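Local coordinates for SNF1-like protein kinase ssp2 (Schizosaccharomyces pombe, PDB 2QRD) that probably phosphorylates protein serine and threonine residues as an SNF1/AMPK-type kinase, its C-terminal region assembling with two partner subunits, at residues E63-K68 with L124-M129; R32-A37 with Y56-R61; Q81-M86 with M91-S96; F15-R20 with C132-A137. All coordinates share one frame; numbering follows the deposited sequence.

Contact 1: E63-K68 with L124-M129; sequences EIPHCK and LDLCAM
The short helical turn that presents Pro-65 to Leu-126 and Met-129 is closed by a backbone hydrogen bond, 2.7 Å from Lys-68 N to Ile-64 O. Ile-64 is the N-cap residue, and Pro-65 follows it in the first turn. Proline suits that position because it has no N-H to give, and none is called for there, while its ring fixes phi near a helical value. No polar bond joins the two segments; the meeting is apolar. Leu-126 crosses the proline ring obliquely and touches it with one branch, CD1, which lies 4.2 Å from Pro-65 CD. Met-129, one turn further along the same helix, reaches out almost fully extended through SD and then bends (chi3 -44°). The bend turns its terminal methyl back, so that CE comes to 4.4 Å from Pro-65 CG. Leu-126 CD1 and Met-129 CE are themselves 3.7 Å apart, and together they make a small apolar patch against the CG-CD side of the puckered proline ring. A flexible methionine fits at this partly exposed margin, whereas the branched leucine fills the buried side. Ile-64 also pairs through its backbone with Thr-74, and Leu-126 rests on Ala-76, both in strand 74-84. Helix 65-69, which follows strand 57-63 in the chain, meets the flank of helix 123-136, whose Ala-128 packs on Leu-76 of the SPCC1919.03c chain.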
loop_
_atom_site.group_PDB
_atom_site.type_symbol
_atom_site.label_atom_id
_atom_site.label_comp_id
_atom_site.label_asym_id
_atom_site.label_seq_id
_atom_site.Cartn_x
_atom_site.Cartn_y
_atom_site.Cartn_z
ATOM N N GLU A 63 -26.551 -2.589 -6.490
ATOM C CA GLU A 63 -26.159 -1.932 -7.735
ATOM C C GLU A 63 -24.781 -1.301 -7.499
ATOM O O GLU A 63 -24.519 -0.782 -6.421
ATOM C CB GLU A 63 -27.232 -0.927 -8.238
ATOM C CG GLU A 63 -28.562 -1.604 -8.695
ATOM C CD GLU A 63 -29.254 -0.997 -9.972
ATOM O OE1 GLU A 63 -29.969 0.045 -9.881
ATOM O OE2 GLU A 63 -29.144 -1.616 -11.075
ATOM N N ILE A 64 -23.869 -1.411 -8.452
ATOM C CA ILE A 64 -22.544 -0.825 -8.235
ATOM C C ILE A 64 -22.582 0.620 -8.691
ATOM O O ILE A 64 -22.838 0.886 -9.851
ATOM C CB ILE A 64 -21.366 -1.661 -8.880
ATOM C CG1 ILE A 64 -21.345 -3.097 -8.338
ATOM C CG2 ILE A 64 -20.022 -1.017 -8.600
ATOM C CD1 ILE A 64 -20.613 -4.085 -9.203
ATOM N N PRO A 65 -22.353 1.570 -7.766
ATOM C CA PRO A 65 -22.496 2.983 -8.112
ATOM C C PRO A 65 -21.761 3.427 -9.364
ATOM O O PRO A 65 -22.357 4.106 -10.201
ATOM C CB PRO A 65 -21.958 3.703 -6.873
ATOM C CG PRO A 65 -22.266 2.757 -5.752
ATOM C CD PRO A 65 -21.974 1.399 -6.349
ATOM N N HIS A 66 -20.489 3.061 -9.501
ATOM C CA HIS A 66 -19.702 3.549 -10.643
ATOM C C HIS A 66 -20.198 2.944 -11.938
ATOM O O HIS A 66 -20.135 3.585 -12.964
ATOM C CB HIS A 66 -18.168 3.395 -10.458
ATOM C CG HIS A 66 -17.626 2.024 -10.752
ATOM N ND1 HIS A 66 -17.552 1.025 -9.799
ATOM C CD2 HIS A 66 -17.073 1.508 -11.880
ATOM C CE1 HIS A 66 -17.023 -0.061 -10.339
ATOM N NE2 HIS A 66 -16.722 0.209 -11.601
ATOM N N CYS A 67 -20.693 1.715 -11.880
ATOM C CA CYS A 67 -21.300 1.081 -13.047
ATOM C C CYS A 67 -22.669 1.713 -13.354
ATOM O O CYS A 67 -22.957 2.068 -14.503
ATOM C CB CYS A 67 -21.438 -0.419 -12.804
ATOM S SG CYS A 67 -19.874 -1.305 -12.540
ATOM N N LYS A 68 -23.485 1.860 -12.306
ATOM C CA LYS A 68 -24.804 2.512 -12.373
ATOM C C LYS A 68 -24.779 3.905 -12.978
ATOM O O LYS A 68 -25.718 4.293 -13.652
ATOM C CB LYS A 68 -25.461 2.587 -10.982
ATOM C CG LYS A 68 -26.863 3.193 -10.986
ATOM C CD LYS A 68 -27.387 3.397 -9.583
ATOM C CE LYS A 68 -28.797 3.972 -9.611
ATOM N NZ LYS A 68 -28.801 5.399 -9.153
ATOM N N LEU A 124 -15.447 -4.381 -0.909
ATOM C CA LEU A 124 -15.065 -3.635 0.279
ATOM C C LEU A 124 -15.589 -2.193 0.341
ATOM O O LEU A 124 -15.733 -1.648 1.439
ATOM C CB LEU A 124 -13.525 -3.624 0.469
ATOM C CG LEU A 124 -12.819 -4.894 0.966
ATOM C CD1 LEU A 124 -11.307 -4.696 0.943
ATOM C CD2 LEU A 124 -13.313 -5.262 2.351
ATOM N N ASP A 125 -15.832 -1.561 -0.815
ATOM C CA ASP A 125 -16.457 -0.210 -0.837
ATOM C C ASP A 125 -17.926 -0.314 -0.484
ATOM O O ASP A 125 -18.464 0.537 0.148
ATOM C CB ASP A 125 -16.282 0.508 -2.180
ATOM C CG ASP A 125 -14.829 0.503 -2.680
ATOM O OD1 ASP A 125 -14.547 -0.196 -3.659
ATOM O OD2 ASP A 125 -13.959 1.167 -2.109
ATOM N N LEU A 126 -18.555 -1.416 -0.848
ATOM C CA LEU A 126 -19.925 -1.720 -0.412
ATOM C C LEU A 126 -20.081 -2.085 1.089
ATOM O O LEU A 126 -21.060 -1.674 1.735
ATOM C CB LEU A 126 -20.499 -2.802 -1.311
ATOM C CG LEU A 126 -21.219 -2.328 -2.598
ATOM C CD1 LEU A 126 -20.900 -0.959 -3.089
ATOM C CD2 LEU A 126 -21.094 -3.358 -3.714
ATOM N N CYS A 127 -19.116 -2.827 1.634
ATOM C CA CYS A 127 -19.076 -3.150 3.041
ATOM C C CYS A 127 -18.929 -1.917 3.921
ATOM O O CYS A 127 -19.465 -1.879 5.030
ATOM C CB CYS A 127 -17.905 -4.079 3.326
ATOM S SG CYS A 127 -18.074 -5.778 2.743
ATOM N N ALA A 128 -18.178 -0.919 3.443
ATOM C CA ALA A 128 -18.021 0.350 4.145
ATOM C C ALA A 128 -19.341 1.112 4.197
ATOM O O ALA A 128 -19.668 1.713 5.218
ATOM C CB ALA A 128 -16.905 1.201 3.504
ATOM N N MET A 129 -20.085 1.093 3.094
ATOM C CA MET A 129 -21.454 1.603 3.011
ATOM C C MET A 129 -22.391 0.930 4.053
ATOM O O MET A 129 -23.064 1.616 4.831
ATOM C CB MET A 129 -21.975 1.408 1.562
ATOM C CG MET A 129 -23.003 2.432 1.067
ATOM S SD MET A 129 -23.377 2.442 -0.753
ATOM C CE MET A 129 -21.696 2.298 -1.455
#

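Contact 2: R32-A37 with Y56-R61; sequences RALQRA and YTIKSR
Leu-34, on the inner side of helix 23-37, meets Ile-58 and Ser-60 of strand 57-63. It accounts for more than half of the surface that the two segments hide. Its two methyl branches divide the work: CD1 meets Ile-58 CG2 at 3.9 Å, while CD2 approaches Ser-60 CB at 4.3 Å. A forked side chain is well suited to this, since it can straddle two strand residues that point to the same side of the sheet. The side chains of Leu-34 and Ile-58 run antiparallel to each other, and one methyl of each makes the touch. On Ile-58 the torsion chi1 of -58° sets CG1 beside the backbone N and CG2 anti to it, and it is this short gamma branch that meets the leucine. The beta-branched shape of isoleucine also suits an extended strand. Leu-27 and Tyr-31 of the same helix and Phe-41 of strand 40-41 touch Ile-58 as well, so the isoleucine lies within a wider apolar layer.

Ser-60 is a small residue at the point where the backbones come nearest, with Leu-34 CA and Ser-60 CA 8.1 Å apart. It offers the leucine a methylene, while its hydroxyl is engaged elsewhere, hydrogen-bonded to Ile-78 O and Trp-62 NE1. A buried polar atom is thereby satisfied inside the sheet. With no hydrogen bond between the segments, helix and strand probably hold together across this contact by dispersion and exclusion of water, without directional bonds.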
loop_
_atom_site.group_PDB
_atom_site.type_symbol
_atom_site.label_atom_id
_atom_site.label_comp_id
_atom_site.label_asym_id
_atom_site.label_seq_id
_atom_site.Cartn_x
_atom_site.Cartn_y
_atom_site.Cartn_z
ATOM N N ARG A 32 -32.661 -2.992 8.017
ATOM C CA ARG A 32 -32.870 -1.558 7.928
ATOM C C ARG A 32 -31.667 -0.853 7.293
ATOM O O ARG A 32 -31.836 -0.012 6.416
ATOM C CB ARG A 32 -33.255 -0.970 9.295
ATOM C CG ARG A 32 -34.717 -1.190 9.629
ATOM C CD ARG A 32 -35.099 -0.638 10.998
ATOM N NE ARG A 32 -36.559 -0.560 11.162
ATOM C CZ ARG A 32 -37.198 -0.572 12.332
ATOM N NH1 ARG A 32 -36.502 -0.687 13.460
ATOM N NH2 ARG A 32 -38.533 -0.494 12.374
ATOM N N ALA A 33 -30.469 -1.223 7.730
ATOM C CA ALA A 33 -29.211 -0.760 7.129
ATOM C C ALA A 33 -29.055 -1.115 5.619
ATOM O O ALA A 33 -28.619 -0.275 4.832
ATOM C CB ALA A 33 -28.057 -1.332 7.902
ATOM N N LEU A 34 -29.386 -2.357 5.235
ATOM C CA LEU A 34 -29.407 -2.780 3.830
ATOM C C LEU A 34 -30.348 -1.911 3.001
ATOM O O LEU A 34 -30.010 -1.498 1.897
ATOM C CB LEU A 34 -29.805 -4.256 3.702
ATOM C CG LEU A 34 -28.806 -5.328 4.191
ATOM C CD1 LEU A 34 -29.479 -6.712 4.173
ATOM C CD2 LEU A 34 -27.540 -5.365 3.360
ATOM N N GLN A 35 -31.513 -1.597 3.560
ATOM C CA GLN A 35 -32.508 -0.823 2.858
ATOM C C GLN A 35 -32.095 0.647 2.715
ATOM O O GLN A 35 -32.408 1.279 1.690
ATOM C CB GLN A 35 -33.871 -0.940 3.543
ATOM C CG GLN A 35 -34.931 -0.084 2.897
ATOM C CD GLN A 35 -36.113 0.153 3.779
ATOM O OE1 GLN A 35 -37.169 -0.436 3.575
ATOM N NE2 GLN A 35 -35.959 1.041 4.760
ATOM N N ARG A 36 -31.422 1.197 3.729
ATOM C CA ARG A 36 -30.901 2.571 3.624
ATOM C C ARG A 36 -29.763 2.667 2.614
ATOM O O ARG A 36 -29.650 3.656 1.895
ATOM C CB ARG A 36 -30.435 3.120 4.966
ATOM C CG ARG A 36 -31.539 3.614 5.850
ATOM C CD ARG A 36 -31.016 4.701 6.758
ATOM N NE ARG A 36 -29.955 4.218 7.644
ATOM C CZ ARG A 36 -29.039 4.995 8.222
ATOM N NH1 ARG A 36 -29.023 6.318 8.017
ATOM N NH2 ARG A 36 -28.136 4.447 9.022
ATOM N N ALA A 37 -28.935 1.625 2.542
ATOM C CA ALA A 37 -27.841 1.592 1.569
ATOM C C ALA A 37 -28.335 1.364 0.135
ATOM O O ALA A 37 -27.582 1.544 -0.820
ATOM C CB ALA A 37 -26.792 0.559 1.965
ATOM N N TYR A 56 -31.332 -16.067 9.490
ATOM C CA TYR A 56 -30.083 -15.319 9.773
ATOM C C TYR A 56 -29.048 -15.348 8.635
ATOM O O TYR A 56 -27.994 -14.772 8.752
ATOM C CB TYR A 56 -29.456 -15.769 11.097
ATOM C CG TYR A 56 -30.341 -15.485 12.284
ATOM C CD1 TYR A 56 -31.007 -16.506 12.930
ATOM C CD2 TYR A 56 -30.539 -14.181 12.739
ATOM C CE1 TYR A 56 -31.848 -16.247 13.999
ATOM C CE2 TYR A 56 -31.386 -13.904 13.831
ATOM C CZ TYR A 56 -32.022 -14.943 14.462
ATOM O OH TYR A 56 -32.855 -14.700 15.548
ATOM N N THR A 57 -29.379 -16.040 7.547
ATOM C CA THR A 57 -28.642 -16.005 6.280
ATOM C C THR A 57 -29.427 -15.103 5.310
ATOM O O THR A 57 -30.576 -15.420 4.922
ATOM C CB THR A 57 -28.527 -17.431 5.688
ATOM O OG1 THR A 57 -27.981 -18.307 6.673
ATOM C CG2 THR A 57 -27.648 -17.466 4.442
ATOM N N ILE A 58 -28.819 -13.965 4.968
ATOM C CA ILE A 58 -29.413 -12.987 4.047
ATOM C C ILE A 58 -28.536 -12.931 2.781
ATOM O O ILE A 58 -27.312 -12.736 2.884
ATOM C CB ILE A 58 -29.483 -11.548 4.676
ATOM C CG1 ILE A 58 -30.286 -11.560 5.987
ATOM C CG2 ILE A 58 -30.002 -10.505 3.661
ATOM C CD1 ILE A 58 -30.004 -10.350 6.941
ATOM N N LYS A 59 -29.159 -13.087 1.604
ATOM C CA LYS A 59 -28.457 -12.799 0.356
ATOM C C LYS A 59 -28.853 -11.416 -0.156
ATOM O O LYS A 59 -30.026 -11.089 -0.248
ATOM C CB LYS A 59 -28.657 -13.901 -0.696
ATOM C CG LYS A 59 -28.057 -15.242 -0.275
ATOM C CD LYS A 59 -27.616 -16.066 -1.433
ATOM C CE LYS A 59 -27.387 -17.530 -0.996
ATOM N NZ LYS A 59 -26.384 -18.273 -1.858
ATOM N N SER A 60 -27.873 -10.596 -0.473
ATOM C CA SER A 60 -28.185 -9.232 -0.871
ATOM C C SER A 60 -27.605 -8.936 -2.252
ATOM O O SER A 60 -26.555 -9.476 -2.641
ATOM C CB SER A 60 -27.682 -8.217 0.171
ATOM O OG SER A 60 -26.268 -8.251 0.253
ATOM N N ARG A 61 -28.317 -8.114 -3.002
ATOM C CA ARG A 61 -27.831 -7.620 -4.277
ATOM C C ARG A 61 -27.715 -6.096 -4.214
ATOM O O ARG A 61 -28.623 -5.412 -3.726
ATOM C CB ARG A 61 -28.757 -8.058 -5.407
ATOM C CG ARG A 61 -28.129 -7.934 -6.758
ATOM C CD ARG A 61 -29.100 -8.345 -7.825
ATOM N NE ARG A 61 -30.341 -7.594 -7.699
ATOM C CZ ARG A 61 -31.487 -7.955 -8.248
ATOM N NH1 ARG A 61 -31.529 -9.064 -8.975
ATOM N NH2 ARG A 61 -32.583 -7.210 -8.067
#

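Contact 3: Q81-M86 with M91-S96; sequences QLYEVM and MLDVKS
The Tyr-83 ring and the Asp-93 carboxylate run alongside one another in the same direction, their planes inclined by 47°. Asp-93 CB sits at the ring's edge, 3.7 Å from Tyr-83 CE2. One ring face is covered by Gln-81 CG, 3.3 Å above the plane and offset toward the rim. A water in the ring plane joins the two polar ends, 2.6 Å from Tyr-83 OH and donating to Asp-93 OD2; OD1 bonds to His-63 of the SPCC1919.03c chain. The Gln-81 side chain curls over its own strand, NE2 donating almost in its amide plane to Leu-82 O, while OE1 pairs with Thr-57.

In the backbone ladder, Gln-81 and Asp-93 form one hydrogen-bonded pair, both N-to-O distances 2.8 Å, and Tyr-83 and Met-91 the next. Between them the non-hydrogen-bonded Leu-82 and Leu-92 face the helices, their CD1 atoms 4.3 Å apart; leucine belongs on that buried side. Gln-81, Tyr-83, Met-91 and Asp-93 make the mixed polar and apolar face that meets the SPCC1919.03c chain, where Met-91 packs on Leu-31. Strands 74-84 and 89-101 form an antiparallel beta hairpin at the middle of this KA1-like domain's sheet, with a classic beta bulge at Val-85 and Met-86 near its turn.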
loop_
_atom_site.group_PDB
_atom_site.type_symbol
_atom_site.label_atom_id
_atom_site.label_comp_id
_atom_site.label_asym_id
_atom_site.label_seq_id
_atom_site.Cartn_x
_atom_site.Cartn_y
_atom_site.Cartn_z
ATOM N N GLN A 81 -24.285 -13.373 7.326
ATOM C CA GLN A 81 -24.564 -14.490 8.216
ATOM C C GLN A 81 -24.367 -14.080 9.673
ATOM O O GLN A 81 -23.269 -13.715 10.066
ATOM C CB GLN A 81 -23.662 -15.675 7.875
ATOM C CG GLN A 81 -23.865 -16.914 8.744
ATOM C CD GLN A 81 -25.230 -17.529 8.583
ATOM O OE1 GLN A 81 -25.550 -18.097 7.546
ATOM N NE2 GLN A 81 -26.040 -17.434 9.625
ATOM N N LEU A 82 -25.433 -14.140 10.456
ATOM C CA LEU A 82 -25.328 -13.911 11.883
ATOM C C LEU A 82 -24.931 -15.215 12.608
ATOM O O LEU A 82 -25.458 -16.300 12.321
ATOM C CB LEU A 82 -26.622 -13.287 12.470
ATOM C CG LEU A 82 -26.511 -12.527 13.820
ATOM C CD1 LEU A 82 -25.802 -11.170 13.671
ATOM C CD2 LEU A 82 -27.841 -12.325 14.528
ATOM N N TYR A 83 -23.961 -15.075 13.512
ATOM C CA TYR A 83 -23.495 -16.137 14.383
ATOM C C TYR A 83 -23.516 -15.701 15.846
ATOM O O TYR A 83 -23.103 -14.566 16.172
ATOM C CB TYR A 83 -22.060 -16.504 14.067
ATOM C CG TYR A 83 -21.815 -17.158 12.739
ATOM C CD1 TYR A 83 -22.255 -18.464 12.476
ATOM C CD2 TYR A 83 -21.096 -16.485 11.749
ATOM C CE1 TYR A 83 -22.011 -19.067 11.256
ATOM C CE2 TYR A 83 -20.838 -17.083 10.529
ATOM C CZ TYR A 83 -21.285 -18.366 10.298
ATOM O OH TYR A 83 -21.019 -18.916 9.082
ATOM N N GLU A 84 -23.941 -16.596 16.739
ATOM C CA GLU A 84 -23.698 -16.325 18.151
ATOM C C GLU A 84 -22.274 -16.711 18.552
ATOM O O GLU A 84 -21.826 -17.863 18.346
ATOM C CB GLU A 84 -24.730 -16.969 19.063
ATOM C CG GLU A 84 -24.753 -16.319 20.436
ATOM C CD GLU A 84 -25.490 -17.135 21.488
ATOM O OE1 GLU A 84 -26.736 -17.040 21.543
ATOM O OE2 GLU A 84 -24.821 -17.849 22.281
ATOM N N VAL A 85 -21.562 -15.739 19.115
ATOM C CA VAL A 85 -20.224 -15.974 19.624
ATOM C C VAL A 85 -20.303 -16.532 21.027
ATOM O O VAL A 85 -19.621 -17.493 21.344
ATOM C CB VAL A 85 -19.358 -14.696 19.588
ATOM C CG1 VAL A 85 -18.019 -14.932 20.287
ATOM C CG2 VAL A 85 -19.146 -14.259 18.144
ATOM N N MET A 86 -21.150 -15.914 21.855
ATOM C CA MET A 86 -21.488 -16.385 23.201
ATOM C C MET A 86 -22.776 -15.685 23.633
ATOM O O MET A 86 -23.218 -14.762 22.953
ATOM C CB MET A 86 -20.366 -16.053 24.175
ATOM C CG MET A 86 -20.000 -14.583 24.232
ATOM S SD MET A 86 -18.738 -14.310 25.482
ATOM C CE MET A 86 -17.652 -13.182 24.568
ATOM N N MET A 91 -21.471 -12.202 15.732
ATOM C CA MET A 91 -20.749 -11.670 14.580
ATOM C C MET A 91 -21.697 -11.604 13.388
ATOM O O MET A 91 -22.471 -12.546 13.114
ATOM C CB MET A 91 -19.510 -12.522 14.231
ATOM C CG MET A 91 -18.783 -12.091 12.961
ATOM S SD MET A 91 -17.763 -13.335 12.152
ATOM C CE MET A 91 -16.506 -13.685 13.394
ATOM N N LEU A 92 -21.657 -10.481 12.691
ATOM C CA LEU A 92 -22.246 -10.442 11.373
ATOM C C LEU A 92 -21.131 -10.732 10.360
ATOM O O LEU A 92 -20.257 -9.903 10.115
ATOM C CB LEU A 92 -22.920 -9.096 11.122
ATOM C CG LEU A 92 -23.677 -8.887 9.799
ATOM C CD1 LEU A 92 -24.901 -9.849 9.706
ATOM C CD2 LEU A 92 -24.082 -7.407 9.711
ATOM N N ASP A 93 -21.142 -11.941 9.817
ATOM C CA ASP A 93 -20.200 -12.336 8.787
ATOM C C ASP A 93 -20.730 -11.830 7.413
ATOM O O ASP A 93 -21.935 -11.865 7.141
ATOM C CB ASP A 93 -19.952 -13.858 8.851
ATOM C CG ASP A 93 -19.021 -14.372 7.732
ATOM O OD1 ASP A 93 -17.789 -14.052 7.740
ATOM O OD2 ASP A 93 -19.533 -15.108 6.849
ATOM N N VAL A 94 -19.824 -11.306 6.580
ATOM C CA VAL A 94 -20.187 -10.618 5.338
ATOM C C VAL A 94 -19.183 -11.077 4.285
ATOM O O VAL A 94 -17.956 -10.874 4.444
ATOM C CB VAL A 94 -20.109 -9.053 5.458
ATOM C CG1 VAL A 94 -20.431 -8.389 4.112
ATOM C CG2 VAL A 94 -21.028 -8.502 6.570
ATOM N N LYS A 95 -19.694 -11.710 3.229
ATOM C CA LYS A 95 -18.845 -12.298 2.218
ATOM C C LYS A 95 -19.242 -11.985 0.779
ATOM O O LYS A 95 -20.422 -11.853 0.436
ATOM C CB LYS A 95 -18.766 -13.813 2.400
ATOM C CG LYS A 95 -19.989 -14.565 1.936
ATOM C CD LYS A 95 -19.679 -16.007 1.615
ATOM C CE LYS A 95 -20.893 -16.859 2.008
ATOM N NZ LYS A 95 -21.166 -18.003 1.103
ATOM N N SER A 96 -18.231 -11.892 -0.073
ATOM C CA SER A 96 -18.489 -11.607 -1.471
ATOM C C SER A 96 -18.881 -12.880 -2.211
ATOM O O SER A 96 -18.186 -13.902 -2.119
ATOM C CB SER A 96 -17.282 -10.937 -2.118
ATOM O OG SER A 96 -17.580 -10.610 -3.467
HETATM O O HOH W 1 -20.175 -17.681 6.920
#

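Contact 4: F15-R20 with C132-A137; sequences FGVRCR and CKLFSA
Val-17, near the start of strand 17-20, touches two successive residues of helix 123-136, and each of its methyls has its own partner. CG2 lies at the edge of the Phe-135 ring, near its plane, 4.2 Å from CE2. CG1 turns to the other neighbour and comes 4.4 Å from Leu-134 CD1. A compact beta-branched residue suits an extended strand and offers two methyls to the helix, while the longer leucine and phenylalanine bridge the gap between the backbones. Only these apolar touches join the segments, and they lie at the surface, with Phe-135 exposed and the other two partly so.

In the next shell, Leu-134 also rests on Ala-33 of helix 23-37 and on Leu-92 of the sheet, so one leucine touches both the neighbouring helix and the sheet. Val-17 is placed by backbone pairing with Leu-92, and Cys-19 by pairing with Phe-90. Beyond Phe-135 the helix is finishing: Ser-136 OG turns back to donate to Cys-132 O at 2.8 Å, a bond from the fourth residue on, and the backbone bonds of this last turn are weak. The same hydroxyl bonds to Arg-36 NH2, which ties the helix's end to helix 23-37.

On the other side of Gly-16, whose phi is positive (74°), Phe-15 continues the sheet by antiparallel pairing with a strand of the SPCC1919.03c chain. A C-terminal helix lying over a strand that is outermost within this chain, beside a second helix on the same face of an antiparallel sheet, is the two-layer alpha/beta arrangement of the KA1-like fold.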
loop_
_atom_site.group_PDB
_atom_site.type_symbol
_atom_site.label_atom_id
_atom_site.label_comp_id
_atom_site.label_asym_id
_atom_site.label_seq_id
_atom_site.Cartn_x
_atom_site.Cartn_y
_atom_site.Cartn_z
ATOM N N PHE A 15 -12.991 -11.096 11.939
ATOM C CA PHE A 15 -13.918 -11.266 10.847
ATOM C C PHE A 15 -15.223 -10.593 11.249
ATOM O O PHE A 15 -15.577 -10.574 12.434
ATOM C CB PHE A 15 -14.136 -12.746 10.524
ATOM C CG PHE A 15 -13.078 -13.335 9.625
ATOM C CD1 PHE A 15 -12.183 -14.297 10.107
ATOM C CD2 PHE A 15 -12.961 -12.924 8.297
ATOM C CE1 PHE A 15 -11.196 -14.845 9.276
ATOM C CE2 PHE A 15 -11.979 -13.458 7.455
ATOM C CZ PHE A 15 -11.095 -14.414 7.949
ATOM N N GLY A 16 -15.884 -9.994 10.255
ATOM C CA GLY A 16 -17.215 -9.449 10.382
ATOM C C GLY A 16 -17.306 -8.162 11.168
ATOM O O GLY A 16 -16.315 -7.457 11.330
ATOM N N VAL A 17 -18.528 -7.870 11.614
ATOM C CA VAL A 17 -18.821 -6.809 12.553
ATOM C C VAL A 17 -19.481 -7.368 13.857
ATOM O O VAL A 17 -20.288 -8.293 13.829
ATOM C CB VAL A 17 -19.519 -5.518 11.834
ATOM C CG1 VAL A 17 -20.019 -5.811 10.428
ATOM C CG2 VAL A 17 -20.522 -4.759 12.702
ATOM N N ARG A 18 -19.051 -6.832 14.991
ATOM C CA ARG A 18 -19.547 -7.246 16.300
ATOM C C ARG A 18 -20.929 -6.665 16.552
ATOM O O ARG A 18 -21.212 -5.512 16.183
ATOM C CB ARG A 18 -18.625 -6.772 17.432
ATOM C CG ARG A 18 -17.173 -7.180 17.364
ATOM C CD ARG A 18 -16.623 -7.137 18.756
ATOM N NE ARG A 18 -15.194 -6.814 18.836
ATOM C CZ ARG A 18 -14.195 -7.698 18.727
ATOM N NH1 ARG A 18 -14.446 -8.989 18.477
ATOM N NH2 ARG A 18 -12.937 -7.285 18.850
ATOM N N CYS A 19 -21.779 -7.474 17.173
ATOM C CA CYS A 19 -23.089 -7.018 17.598
ATOM C C CYS A 19 -23.414 -7.615 18.941
ATOM O O CYS A 19 -22.760 -8.551 19.385
ATOM C CB CYS A 19 -24.222 -7.271 16.564
ATOM S SG CYS A 19 -23.872 -8.248 15.120
ATOM N N ARG A 20 -24.404 -7.035 19.592
ATOM C CA ARG A 20 -24.820 -7.445 20.927
ATOM C C ARG A 20 -26.311 -7.284 21.038
ATOM O O ARG A 20 -26.933 -6.613 20.213
ATOM C CB ARG A 20 -24.129 -6.606 22.007
ATOM C CG ARG A 20 -22.741 -7.119 22.403
ATOM C CD ARG A 20 -22.378 -6.717 23.816
ATOM N NE ARG A 20 -21.542 -5.512 23.881
ATOM C CZ ARG A 20 -21.621 -4.590 24.847
ATOM N NH1 ARG A 20 -20.806 -3.538 24.831
ATOM N NH2 ARG A 20 -22.523 -4.705 25.824
ATOM N N CYS A 132 -21.415 1.970 7.599
ATOM C CA CYS A 132 -21.875 3.322 7.932
ATOM C C CYS A 132 -23.364 3.407 8.244
ATOM O O CYS A 132 -23.781 4.215 9.069
ATOM C CB CYS A 132 -21.494 4.316 6.841
ATOM S SG CYS A 132 -19.699 4.567 6.840
ATOM N N LYS A 133 -24.155 2.574 7.580
ATOM C CA LYS A 133 -25.584 2.510 7.824
ATOM C C LYS A 133 -25.827 1.823 9.164
ATOM O O LYS A 133 -26.612 2.301 9.955
ATOM C CB LYS A 133 -26.295 1.748 6.696
ATOM C CG LYS A 133 -26.241 2.419 5.330
ATOM C CD LYS A 133 -26.566 3.907 5.455
ATOM C CE LYS A 133 -26.548 4.580 4.099
ATOM N NZ LYS A 133 -26.777 5.996 4.283
ATOM N N LEU A 134 -25.153 0.707 9.427
ATOM C CA LEU A 134 -25.255 0.075 10.746
ATOM C C LEU A 134 -24.867 1.016 11.886
ATOM O O LEU A 134 -25.478 0.994 12.961
ATOM C CB LEU A 134 -24.444 -1.215 10.810
ATOM C CG LEU A 134 -24.802 -2.375 9.861
ATOM C CD1 LEU A 134 -23.631 -3.422 9.764
ATOM C CD2 LEU A 134 -26.158 -3.062 10.226
ATOM N N PHE A 135 -23.887 1.878 11.648
ATOM C CA PHE A 135 -23.370 2.741 12.717
ATOM C C PHE A 135 -24.136 4.059 12.905
ATOM O O PHE A 135 -24.021 4.714 13.948
ATOM C CB PHE A 135 -21.886 3.004 12.494
ATOM C CG PHE A 135 -21.014 1.818 12.748
ATOM C CD1 PHE A 135 -19.627 1.965 12.795
ATOM C CD2 PHE A 135 -21.566 0.550 12.966
ATOM C CE1 PHE A 135 -18.799 0.869 13.032
ATOM C CE2 PHE A 135 -20.743 -0.565 13.197
ATOM C CZ PHE A 135 -19.348 -0.391 13.238
ATOM N N SER A 136 -24.929 4.444 11.910
ATOM C CA SER A 136 -25.670 5.700 11.993
ATOM C C SER A 136 -27.148 5.478 12.261
ATOM O O SER A 136 -27.874 6.437 12.468
ATOM C CB SER A 136 -25.509 6.510 10.707
ATOM O OG SER A 136 -26.010 5.773 9.602
ATOM N N ALA A 137 -27.588 4.221 12.231
ATOM C CA ALA A 137 -29.003 3.872 12.418
ATOM C C ALA A 137 -29.661 4.829 13.386
ATOM O O ALA A 137 -30.547 5.640 13.023
ATOM C CB ALA A 137 -29.138 2.455 12.940
ATOM O OXT ALA A 137 -29.269 4.799 14.564
#

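Overall arrangement
Contact 2 is the core contact: all three of its touching residues are buried, and its centre lies about 5 Å from the chain's centre. Contacts 1 and 3 are partly buried and lie on opposite sides of that centre, while contact 4 is at the surface. Contact 3 alone joins strand to strand and depends on backbone hydrogen bonds; the other three are apolar packing that involves helices. Contacts 1 and 4 both use helix 123-136, further along it in contact 4. The strands of contacts 2, 3 and 4 are neighbours in one sheet. Between contacts 1 and 3, Cys-127 packs on Val-94.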